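Local structure of pseudopodium-enriched atypical kinase 1 (Homo sapiens, 6BHC) at residues H114-Q119 against R237-F243; D120-A126 against S144-T150; V153-A159 against L206-V212. The protein is a pseudokinase that folds as a protein kinase domain, forms a dimer, and probably acts as a signalling scaffold rather than a conventional tyrosine kinase. The protein carries 1 engineered substitution. One frame throughout, in Å; residues are numbered along the deposited sequence.

Overall arrangement
The three contacts lie around the cleft between the lobes of a kinase fold, each joining passages of chain that meet again after an excursion. Contact 2 pairs strands 123-128 and 143-150 of the N-lobe sheet. Contacts 1 and 3 lie at the base of the cleft, with centres about 10 Å apart, and share the small sheet in which strand 209-212 runs between 156-157 and 237-240. Contact 2 is centred about 17 Å from contact 1 and about 19 Å from contact 3. Along the chain 114-119 leads straight into 120-126; contact 2 closes before contact 3 opens, and 237-243 returns last, so contact 1 spans both others and ties the lobes together.

Contact 1. Residues H114-Q119 against R237-F243; sequences HFNIQQ and RLIVSNF
R237 lays its guanidinium flat on the ring of F115, the two centres 4.0 Å apart and the planes only 8° from parallel. The cation-pi stack is off-centre: R237 CZ sits toward the rim, while the preceding methylene, R237 CD, covers the same face and comes within 3.4 Å of F115 CZ. The arginine is stretched out through all its torsions, and the ring of F115, swung anti to its own nitrogen (chi1 -173°), lies under the part from CG to the guanidinium, the two side chains set at a slant. The same residue is gripped a second time. R237 NE (2.9 Å) and R237 NH2 (3.1 Å) both donate to F115 O, NE in the carbonyl plane and NH2 tilted from it, so stack and side-on grip together fix the rotation of the guanidinium. NH2 also gives a hydrogen to a water.

N116 reaches across with its amide: ND2 donates to L238 O over 2.9 Å, almost straight at 174°, with the acceptor lying in the amide plane. Its backbone joins in, N116 O taking V240 N at 2.8 Å and V240 O in turn taking Q118 N at 3.1 Å, which bridges I117 to V240. I239 CG2 lies against CA and CB of Q118. Q118 OE1 touches S241 CB, but the amide is held chiefly by Y73 and K89, and a water links Q118 OE1 to N242 N. The side chains of I117 and F243 cross at about a right angle, I117 CG2 4.0 Å from F243 CZ.

The type I turn from H114 to I117, where N116 N donates to H114 ND1, probably corresponds to the H-x-N motif of the αC-β4 loop of protein kinases, here laid on β8 just ahead of N242, F243 and S244, which stand where active kinases carry DFG.

Contact 2. Residues D120-A126 against S144-T150; sequences DCGHFLA and SHVVVIT
H123 faces V148, F124 faces V147, L125 faces V146 and A126 faces H145 along two antiparallel strands whose short axes come within 4.7 Å and run at 149° to each other. F124 and V147 form a hydrogen-bonded pair, F124 N to V147 O at 2.9 Å and V147 N to F124 O at 2.7 Å, the latter nearly along the C=O axis. A126 and H145 are joined in the same reciprocal way. Beyond H123 the register changes: C121 N donates to I149 O (3.0 Å) while I149 N donates to G122 O (3.1 Å), so two successive residues are served by one. G122 accommodates this with a positive phi of 139°, at which a side chain would collide with the carbonyl of C121.

These are β4 and β5 of the kinase N-lobe. On the other edge of 144-150, strand 85-91 continues the sheet through backbone bonds of V146, V148 and T150.

Side chains divide between two faces. On that of F124, A126 and V147, the F124 ring lies beside V147 and points the same way; its CG occupies the crowded position between N and C (chi1 58°), turning one face onto V147 CB, 4.2 Å from the ring centroid. V147 CG1 touches F124 CZ, and V147 CG2 meets A126 CB. I149 CG1 approaches the same ring obliquely, and F49 and F57 pack on it too. C121 SG rests on I149 CG2 at 3.6 Å. Toward solvent on the opposite face, L125 CD2 meets V146 CG2 at 3.7 Å. D120 CB touches V148 CG1, while D120 OD2 forms a salt bridge with R108.

Contact 3. Residues V153-A159 against L206-V212; sequences VPCLTVA and LENLLLV
V158 packs with both its branches into 206-212: CG1 meets L206 CD2 at 3.7 Å, and CG2 meets L209 CB at 3.6 Å and L211 CG at 4.1 Å. The backbone is bonded here as well, V158 N to L209 O at 2.9 Å, and A159 presses its CB against that of L206. L211 sits between this tight end and L156. With CG beside its own nitrogen (chi1 -67°), it directs CG and CD2 to V158 and sends CD1 toward T157 O. Were L211 cut back to an alanine, a gap would be likely to open beside V158 CG2 and L156 CG.

The other side is looser. C155 N donates to L211 O and L211 N to L156 O, but the side chains of C155 and L156, both partly exposed, pack thinly, L156 CD2 touching L211 CB at 3.9 Å. E207 OE2 pairs with R205, while OE1 lies beside A159 CB.

T157 is the N-cap of helix 158-163. A hinge running into αD and lying on β7 is the kinase arrangement in which V158, L209, L210 and L211 probably match positions of the catalytic spine.

Contact 1. Residues H114-Q119 against R237-F243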
loop_
_atom_site.group_PDB
_atom_site.type_symbol
_atom_site.label_atom_id
_atom_site.label_comp_id
_atom_site.label_asym_id
_atom_site.label_seq_id
_atom_site.Cartn_x
_atom_site.Cartn_y
_atom_site.Cartn_z
ATOM N N HIS A 114 -0.807 -11.405 -23.793
ATOM C CA HIS A 114 -0.874 -9.982 -23.506
ATOM C C HIS A 114 -2.260 -9.657 -22.976
ATOM O O HIS A 114 -3.254 -10.264 -23.380
ATOM C CB HIS A 114 -0.566 -9.138 -24.747
ATOM C CG HIS A 114 -0.365 -7.686 -24.452
ATOM N ND1 HIS A 114 -1.409 -6.791 -24.360
ATOM C CD2 HIS A 114 0.762 -6.972 -24.225
ATOM C CE1 HIS A 114 -0.934 -5.589 -24.091
ATOM N NE2 HIS A 114 0.382 -5.671 -24.005
ATOM N N PHE A 115 -2.310 -8.677 -22.071
ATOM C CA PHE A 115 -3.553 -8.326 -21.391
ATOM C C PHE A 115 -4.642 -7.893 -22.367
ATOM O O PHE A 115 -5.831 -8.121 -22.111
ATOM C CB PHE A 115 -3.267 -7.220 -20.373
ATOM C CG PHE A 115 -4.425 -6.882 -19.480
ATOM C CD1 PHE A 115 -4.805 -7.738 -18.458
ATOM C CD2 PHE A 115 -5.109 -5.687 -19.637
ATOM C CE1 PHE A 115 -5.861 -7.418 -17.625
ATOM C CE2 PHE A 115 -6.166 -5.362 -18.809
ATOM C CZ PHE A 115 -6.539 -6.228 -17.799
ATOM N N ASN A 116 -4.263 -7.287 -23.493
ATOM C CA ASN A 116 -5.216 -6.705 -24.430
ATOM C C ASN A 116 -5.288 -7.467 -25.750
ATOM O O ASN A 116 -5.806 -6.937 -26.739
ATOM C CB ASN A 116 -4.870 -5.238 -24.680
ATOM C CG ASN A 116 -4.853 -4.424 -23.405
ATOM O OD1 ASN A 116 -3.803 -3.953 -22.971
ATOM N ND2 ASN A 116 -6.020 -4.256 -22.794
ATOM N N ILE A 117 -4.781 -8.695 -25.791
ATOM C CA ILE A 117 -4.841 -9.530 -26.983
ATOM C C ILE A 117 -5.513 -10.843 -26.610
ATOM O O ILE A 117 -5.227 -11.419 -25.554
ATOM C CB ILE A 117 -3.440 -9.765 -27.588
ATOM C CG1 ILE A 117 -2.819 -8.428 -27.998
ATOM C CG2 ILE A 117 -3.513 -10.709 -28.786
ATOM C CD1 ILE A 117 -1.498 -8.551 -28.713
ATOM N N GLN A 118 -6.412 -11.310 -27.473
ATOM C CA GLN A 118 -7.249 -12.456 -27.143
ATOM C C GLN A 118 -6.415 -13.719 -26.977
ATOM O O GLN A 118 -5.543 -14.017 -27.800
ATOM C CB GLN A 118 -8.311 -12.667 -28.221
ATOM C CG GLN A 118 -9.285 -13.784 -27.899
ATOM C CD GLN A 118 -10.469 -13.815 -28.841
ATOM O OE1 GLN A 118 -10.313 -13.716 -30.058
ATOM N NE2 GLN A 118 -11.665 -13.946 -28.280
ATOM N N GLN A 119 -6.688 -14.458 -25.907
ATOM C CA GLN A 119 -6.092 -15.758 -25.647
ATOM C C GLN A 119 -7.136 -16.847 -25.850
ATOM O O GLN A 119 -8.343 -16.610 -25.744
ATOM C CB GLN A 119 -5.537 -15.840 -24.221
ATOM C CG GLN A 119 -4.677 -14.662 -23.803
ATOM C CD GLN A 119 -4.346 -14.688 -22.321
ATOM O OE1 GLN A 119 -3.876 -15.698 -21.794
ATOM N NE2 GLN A 119 -4.603 -13.579 -21.638
ATOM N N ARG A 237 -11.960 -3.971 -19.664
ATOM C CA ARG A 237 -10.743 -4.540 -20.227
ATOM C C ARG A 237 -10.947 -4.778 -21.719
ATOM O O ARG A 237 -11.798 -5.584 -22.112
ATOM C CB ARG A 237 -10.371 -5.844 -19.520
ATOM C CG ARG A 237 -9.246 -6.613 -20.197
ATOM C CD ARG A 237 -8.948 -7.912 -19.465
ATOM N NE ARG A 237 -7.935 -8.706 -20.151
ATOM C CZ ARG A 237 -7.493 -9.881 -19.716
ATOM N NH1 ARG A 237 -7.975 -10.396 -18.593
ATOM N NH2 ARG A 237 -6.569 -10.540 -20.402
ATOM N N LEU A 238 -10.172 -4.077 -22.542
ATOM C CA LEU A 238 -10.273 -4.199 -23.989
ATOM C C LEU A 238 -9.399 -5.345 -24.479
ATOM O O LEU A 238 -8.282 -5.543 -23.994
ATOM C CB LEU A 238 -9.866 -2.890 -24.673
ATOM C CG LEU A 238 -9.947 -2.822 -26.204
ATOM C CD1 LEU A 238 -10.438 -1.455 -26.663
ATOM C CD2 LEU A 238 -8.598 -3.133 -26.839
ATOM N N ILE A 239 -9.914 -6.097 -25.448
ATOM C CA ILE A 239 -9.230 -7.263 -25.989
ATOM C C ILE A 239 -9.314 -7.206 -27.509
ATOM O O ILE A 239 -10.415 -7.184 -28.074
ATOM C CB ILE A 239 -9.825 -8.574 -25.451
ATOM C CG1 ILE A 239 -9.409 -8.780 -23.990
ATOM C CG2 ILE A 239 -9.395 -9.747 -26.304
ATOM C CD1 ILE A 239 -9.850 -10.101 -23.399
ATOM N N VAL A 240 -8.156 -7.173 -28.165
ATOM C CA VAL A 240 -8.096 -7.160 -29.623
ATOM C C VAL A 240 -8.270 -8.582 -30.135
ATOM O O VAL A 240 -7.602 -9.510 -29.666
ATOM C CB VAL A 240 -6.769 -6.556 -30.111
ATOM C CG1 VAL A 240 -6.768 -6.432 -31.628
ATOM C CG2 VAL A 240 -6.521 -5.206 -29.458
ATOM N N SER A 241 -9.167 -8.758 -31.103
ATOM C CA SER A 241 -9.463 -10.077 -31.638
ATOM C C SER A 241 -9.562 -9.994 -33.154
ATOM O O SER A 241 -9.357 -8.934 -33.758
ATOM C CB SER A 241 -10.756 -10.641 -31.039
ATOM O OG SER A 241 -11.880 -9.914 -31.500
ATOM N N ASN A 242 -9.882 -11.136 -33.763
ATOM C CA ASN A 242 -10.060 -11.269 -35.202
ATOM C C ASN A 242 -8.785 -10.927 -35.961
ATOM O O ASN A 242 -8.637 -9.815 -36.479
ATOM C CB ASN A 242 -11.217 -10.398 -35.691
ATOM C CG ASN A 242 -11.604 -10.704 -37.120
ATOM O OD1 ASN A 242 -11.108 -11.662 -37.714
ATOM N ND2 ASN A 242 -12.503 -9.903 -37.680
ATOM N N PHE A 243 -7.868 -11.888 -36.042
ATOM C CA PHE A 243 -6.628 -11.742 -36.793
ATOM C C PHE A 243 -6.702 -12.419 -38.158
ATOM O O PHE A 243 -5.697 -12.952 -38.643
ATOM C CB PHE A 243 -5.455 -12.294 -35.983
ATOM C CG PHE A 243 -5.078 -11.438 -34.807
ATOM C CD1 PHE A 243 -5.837 -11.451 -33.648
ATOM C CD2 PHE A 243 -3.962 -10.620 -34.862
ATOM C CE1 PHE A 243 -5.491 -10.662 -32.567
ATOM C CE2 PHE A 243 -3.609 -9.829 -33.785
ATOM C CZ PHE A 243 -4.374 -9.850 -32.636
HETATM O O HOH W 1 -8.843 -13.481 -32.155
HETATM O O HOH W 2 -6.019 -13.110 -18.612
#

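Contact 2. Residues D120-A126 against S144-T150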
loop_
_atom_site.group_PDB
_atom_site.type_symbol
_atom_site.label_atom_id
_atom_site.label_comp_id
_atom_site.label_asym_id
_atom_site.label_seq_id
_atom_site.Cartn_x
_atom_site.Cartn_y
_atom_site.Cartn_z
ATOM N N ASP A 120 -6.658 -18.055 -26.141
ATOM C CA ASP A 120 -7.532 -19.209 -26.286
ATOM C C ASP A 120 -6.889 -20.408 -25.606
ATOM O O ASP A 120 -5.665 -20.479 -25.470
ATOM C CB ASP A 120 -7.822 -19.526 -27.761
ATOM C CG ASP A 120 -6.596 -20.017 -28.506
ATOM O OD1 ASP A 120 -6.364 -21.245 -28.525
ATOM O OD2 ASP A 120 -5.866 -19.178 -29.074
ATOM N N CYS A 121 -7.730 -21.349 -25.179
ATOM C CA CYS A 121 -7.271 -22.572 -24.531
ATOM C C CYS A 121 -7.656 -23.807 -25.338
ATOM O O CYS A 121 -7.845 -24.891 -24.778
ATOM C CB CYS A 121 -7.813 -22.668 -23.104
ATOM S SG CYS A 121 -9.617 -22.620 -22.961
ATOM N N GLY A 122 -7.775 -23.659 -26.655
ATOM C CA GLY A 122 -8.081 -24.785 -27.512
ATOM C C GLY A 122 -9.077 -24.470 -28.608
ATOM O O GLY A 122 -9.728 -23.422 -28.588
ATOM N N HIS A 123 -9.202 -25.379 -29.572
ATOM C CA HIS A 123 -10.126 -25.212 -30.685
ATOM C C HIS A 123 -10.371 -26.573 -31.320
ATOM O O HIS A 123 -9.557 -27.491 -31.193
ATOM C CB HIS A 123 -9.587 -24.221 -31.720
ATOM C CG HIS A 123 -8.213 -24.552 -32.212
ATOM N ND1 HIS A 123 -7.974 -25.534 -33.148
ATOM C CD2 HIS A 123 -7.003 -24.035 -31.892
ATOM C CE1 HIS A 123 -6.677 -25.606 -33.387
ATOM N NE2 HIS A 123 -6.065 -24.707 -32.637
ATOM N N PHE A 124 -11.504 -26.688 -32.007
ATOM C CA PHE A 124 -11.892 -27.940 -32.647
ATOM C C PHE A 124 -13.019 -27.660 -33.631
ATOM O O PHE A 124 -13.628 -26.587 -33.621
ATOM C CB PHE A 124 -12.321 -28.991 -31.615
ATOM C CG PHE A 124 -13.461 -28.552 -30.736
ATOM C CD1 PHE A 124 -13.221 -27.853 -29.565
ATOM C CD2 PHE A 124 -14.772 -28.845 -31.078
ATOM C CE1 PHE A 124 -14.267 -27.449 -28.755
ATOM C CE2 PHE A 124 -15.822 -28.445 -30.273
ATOM C CZ PHE A 124 -15.569 -27.746 -29.109
ATOM N N LEU A 125 -13.283 -28.643 -34.487
ATOM C CA LEU A 125 -14.419 -28.607 -35.395
ATOM C C LEU A 125 -15.630 -29.251 -34.734
ATOM O O LEU A 125 -15.502 -30.182 -33.935
ATOM C CB LEU A 125 -14.097 -29.335 -36.702
ATOM C CG LEU A 125 -12.934 -28.803 -37.539
ATOM C CD1 LEU A 125 -12.672 -29.717 -38.726
ATOM C CD2 LEU A 125 -13.214 -27.384 -38.004
ATOM N N ALA A 126 -16.814 -28.750 -35.079
ATOM C CA ALA A 126 -18.035 -29.267 -34.480
ATOM C C ALA A 126 -19.227 -28.895 -35.348
ATOM O O ALA A 126 -19.242 -27.839 -35.986
ATOM C CB ALA A 126 -18.234 -28.732 -33.058
ATOM N N SER A 144 -20.543 -27.839 -40.253
ATOM C CA SER A 144 -19.388 -27.883 -39.369
ATOM C C SER A 144 -18.713 -26.521 -39.320
ATOM O O SER A 144 -18.521 -25.870 -40.351
ATOM C CB SER A 144 -18.393 -28.947 -39.837
ATOM O OG SER A 144 -17.261 -28.992 -38.986
ATOM N N HIS A 145 -18.354 -26.094 -38.111
ATOM C CA HIS A 145 -17.724 -24.802 -37.893
ATOM C C HIS A 145 -16.528 -24.963 -36.967
ATOM O O HIS A 145 -16.422 -25.933 -36.212
ATOM C CB HIS A 145 -18.710 -23.786 -37.296
ATOM C CG HIS A 145 -19.812 -23.393 -38.229
ATOM N ND1 HIS A 145 -19.817 -22.196 -38.911
ATOM C CD2 HIS A 145 -20.945 -24.039 -38.593
ATOM C CE1 HIS A 145 -20.906 -22.122 -39.658
ATOM N NE2 HIS A 145 -21.606 -23.227 -39.483
ATOM N N VAL A 146 -15.624 -23.990 -37.036
ATOM C CA VAL A 146 -14.478 -23.940 -36.134
ATOM C C VAL A 146 -14.936 -23.341 -34.811
ATOM O O VAL A 146 -15.448 -22.218 -34.770
ATOM C CB VAL A 146 -13.327 -23.125 -36.740
ATOM C CG1 VAL A 146 -12.165 -23.041 -35.759
ATOM C CG2 VAL A 146 -12.878 -23.738 -38.057
ATOM N N VAL A 147 -14.757 -24.091 -33.728
ATOM C CA VAL A 147 -15.151 -23.664 -32.391
ATOM C C VAL A 147 -13.892 -23.402 -31.582
ATOM O O VAL A 147 -13.019 -24.272 -31.481
ATOM C CB VAL A 147 -16.041 -24.713 -31.702
ATOM C CG1 VAL A 147 -16.345 -24.291 -30.275
ATOM C CG2 VAL A 147 -17.327 -24.916 -32.491
ATOM N N VAL A 148 -13.796 -22.206 -31.008
ATOM C CA VAL A 148 -12.656 -21.799 -30.198
ATOM C C VAL A 148 -13.139 -21.563 -28.774
ATOM O O VAL A 148 -14.234 -21.031 -28.561
ATOM C CB VAL A 148 -11.979 -20.536 -30.772
ATOM C CG1 VAL A 148 -10.729 -20.184 -29.982
ATOM C CG2 VAL A 148 -11.649 -20.738 -32.245
ATOM N N ILE A 149 -12.327 -21.970 -27.802
ATOM C CA ILE A 149 -12.641 -21.816 -26.386
ATOM C C ILE A 149 -11.702 -20.773 -25.798
ATOM O O ILE A 149 -10.493 -20.798 -26.061
ATOM C CB ILE A 149 -12.519 -23.153 -25.632
ATOM C CG1 ILE A 149 -13.306 -24.247 -26.358
ATOM C CG2 ILE A 149 -13.014 -23.010 -24.201
ATOM C CD1 ILE A 149 -14.776 -23.930 -26.524
ATOM N N THR A 150 -12.256 -19.856 -25.007
ATOM C CA THR A 150 -11.472 -18.822 -24.348
ATOM C C THR A 150 -11.944 -18.667 -22.910
ATOM O O THR A 150 -13.113 -18.907 -22.595
ATOM C CB THR A 150 -11.567 -17.473 -25.083
ATOM O OG1 THR A 150 -10.853 -16.472 -24.346
ATOM C CG2 THR A 150 -13.019 -17.044 -25.238
#

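Contact 3. Residues V153-A159 against L206-V212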
loop_
_atom_site.group_PDB
_atom_site.type_symbol
_atom_site.label_atom_id
_atom_site.label_comp_id
_atom_site.label_asym_id
_atom_site.label_seq_id
_atom_site.Cartn_x
_atom_site.Cartn_y
_atom_site.Cartn_z
ATOM N N VAL A 153 -14.330 -14.109 -20.948
ATOM C CA VAL A 153 -15.673 -14.074 -21.521
ATOM C C VAL A 153 -16.014 -12.659 -21.971
ATOM O O VAL A 153 -16.030 -11.734 -21.147
ATOM C CB VAL A 153 -16.716 -14.591 -20.519
ATOM C CG1 VAL A 153 -18.116 -14.418 -21.081
ATOM C CG2 VAL A 153 -16.447 -16.049 -20.184
ATOM N N PRO A 154 -16.292 -12.441 -23.255
ATOM C CA PRO A 154 -16.705 -11.107 -23.702
ATOM C C PRO A 154 -18.176 -10.851 -23.413
ATOM O O PRO A 154 -19.034 -11.712 -23.617
ATOM C CB PRO A 154 -16.434 -11.143 -25.210
ATOM C CG PRO A 154 -16.608 -12.575 -25.571
ATOM C CD PRO A 154 -16.134 -13.377 -24.382
ATOM N N CYS A 155 -18.457 -9.643 -22.925
ATOM C CA CYS A 155 -19.822 -9.220 -22.645
ATOM C C CYS A 155 -20.414 -8.363 -23.753
ATOM O O CYS A 155 -21.641 -8.324 -23.894
ATOM C CB CYS A 155 -19.873 -8.443 -21.325
ATOM S SG CYS A 155 -19.088 -9.297 -19.943
ATOM N N LEU A 156 -19.571 -7.694 -24.534
ATOM C CA LEU A 156 -19.991 -6.839 -25.638
ATOM C C LEU A 156 -18.734 -6.398 -26.379
ATOM O O LEU A 156 -17.610 -6.653 -25.939
ATOM C CB LEU A 156 -20.794 -5.626 -25.153
ATOM C CG LEU A 156 -20.047 -4.509 -24.417
ATOM C CD1 LEU A 156 -20.859 -3.224 -24.453
ATOM C CD2 LEU A 156 -19.736 -4.895 -22.977
ATOM N N THR A 157 -18.938 -5.744 -27.516
ATOM C CA THR A 157 -17.850 -5.141 -28.271
ATOM C C THR A 157 -17.827 -3.637 -28.039
ATOM O O THR A 157 -18.755 -3.053 -27.474
ATOM C CB THR A 157 -17.985 -5.433 -29.767
ATOM O OG1 THR A 157 -19.231 -4.910 -30.243
ATOM C CG2 THR A 157 -17.926 -6.928 -30.036
ATOM N N VAL A 158 -16.744 -3.003 -28.490
ATOM C CA VAL A 158 -16.694 -1.548 -28.424
ATOM C C VAL A 158 -17.753 -0.940 -29.336
ATOM O O VAL A 158 -18.349 0.092 -29.002
ATOM C CB VAL A 158 -15.278 -1.042 -28.760
ATOM C CG1 VAL A 158 -15.248 0.479 -28.786
ATOM C CG2 VAL A 158 -14.280 -1.567 -27.743
ATOM N N ALA A 159 -18.029 -1.577 -30.480
ATOM C CA ALA A 159 -19.113 -1.113 -31.340
ATOM C C ALA A 159 -20.442 -1.096 -30.593
ATOM O O ALA A 159 -21.219 -0.144 -30.722
ATOM C CB ALA A 159 -19.210 -1.990 -32.588
ATOM N N LEU A 206 -14.462 -1.605 -34.715
ATOM C CA LEU A 206 -14.997 -1.571 -33.356
ATOM C C LEU A 206 -15.657 -2.889 -32.972
ATOM O O LEU A 206 -15.675 -3.250 -31.790
ATOM C CB LEU A 206 -15.982 -0.412 -33.207
ATOM C CG LEU A 206 -15.383 0.995 -33.292
ATOM C CD1 LEU A 206 -16.450 2.058 -33.071
ATOM C CD2 LEU A 206 -14.247 1.159 -32.294
ATOM N N GLU A 207 -16.195 -3.625 -33.946
ATOM C CA GLU A 207 -16.786 -4.928 -33.668
ATOM C C GLU A 207 -15.743 -6.022 -33.471
ATOM O O GLU A 207 -16.109 -7.142 -33.098
ATOM C CB GLU A 207 -17.750 -5.324 -34.794
ATOM C CG GLU A 207 -17.159 -5.270 -36.198
ATOM C CD GLU A 207 -17.251 -3.890 -36.835
ATOM O OE1 GLU A 207 -17.472 -2.901 -36.104
ATOM O OE2 GLU A 207 -17.105 -3.797 -38.072
ATOM N N ASN A 208 -14.465 -5.731 -33.707
ATOM C CA ASN A 208 -13.385 -6.672 -33.444
ATOM C C ASN A 208 -12.710 -6.429 -32.100
ATOM O O ASN A 208 -11.819 -7.194 -31.722
ATOM C CB ASN A 208 -12.343 -6.611 -34.567
ATOM C CG ASN A 208 -12.885 -7.112 -35.894
ATOM O OD1 ASN A 208 -13.719 -8.016 -35.934
ATOM N ND2 ASN A 208 -12.414 -6.524 -36.988
ATOM N N LEU A 209 -13.112 -5.389 -31.376
ATOM C CA LEU A 209 -12.573 -5.088 -30.058
ATOM C C LEU A 209 -13.594 -5.500 -29.005
ATOM O O LEU A 209 -14.719 -4.989 -28.992
ATOM C CB LEU A 209 -12.235 -3.603 -29.935
ATOM C CG LEU A 209 -11.345 -3.023 -31.038
ATOM C CD1 LEU A 209 -11.137 -1.529 -30.838
ATOM C CD2 LEU A 209 -10.011 -3.750 -31.095
ATOM N N LEU A 210 -13.200 -6.417 -28.128
ATOM C CA LEU A 210 -14.087 -6.984 -27.125
ATOM C C LEU A 210 -13.855 -6.331 -25.768
ATOM O O LEU A 210 -12.744 -5.904 -25.444
ATOM C CB LEU A 210 -13.874 -8.495 -27.011
ATOM C CG LEU A 210 -13.799 -9.262 -28.333
ATOM C CD1 LEU A 210 -13.437 -10.721 -28.094
ATOM C CD2 LEU A 210 -15.110 -9.147 -29.089
ATOM N N LEU A 211 -14.921 -6.269 -24.971
ATOM C CA LEU A 211 -14.877 -5.720 -23.620
ATOM C C LEU A 211 -15.214 -6.824 -22.628
ATOM O O LEU A 211 -16.298 -7.414 -22.695
ATOM C CB LEU A 211 -15.849 -4.549 -23.473
ATOM C CG LEU A 211 -15.503 -3.308 -24.292
ATOM C CD1 LEU A 211 -16.599 -2.261 -24.171
ATOM C CD2 LEU A 211 -14.167 -2.745 -23.840
ATOM N N VAL A 212 -14.287 -7.100 -21.711
ATOM C CA VAL A 212 -14.451 -8.141 -20.707
ATOM C C VAL A 212 -14.195 -7.540 -19.329
ATOM O O VAL A 212 -13.744 -6.402 -19.195
ATOM C CB VAL A 212 -13.517 -9.346 -20.949
ATOM C CG1 VAL A 212 -13.625 -9.831 -22.385
ATOM C CG2 VAL A 212 -12.088 -8.974 -20.620
#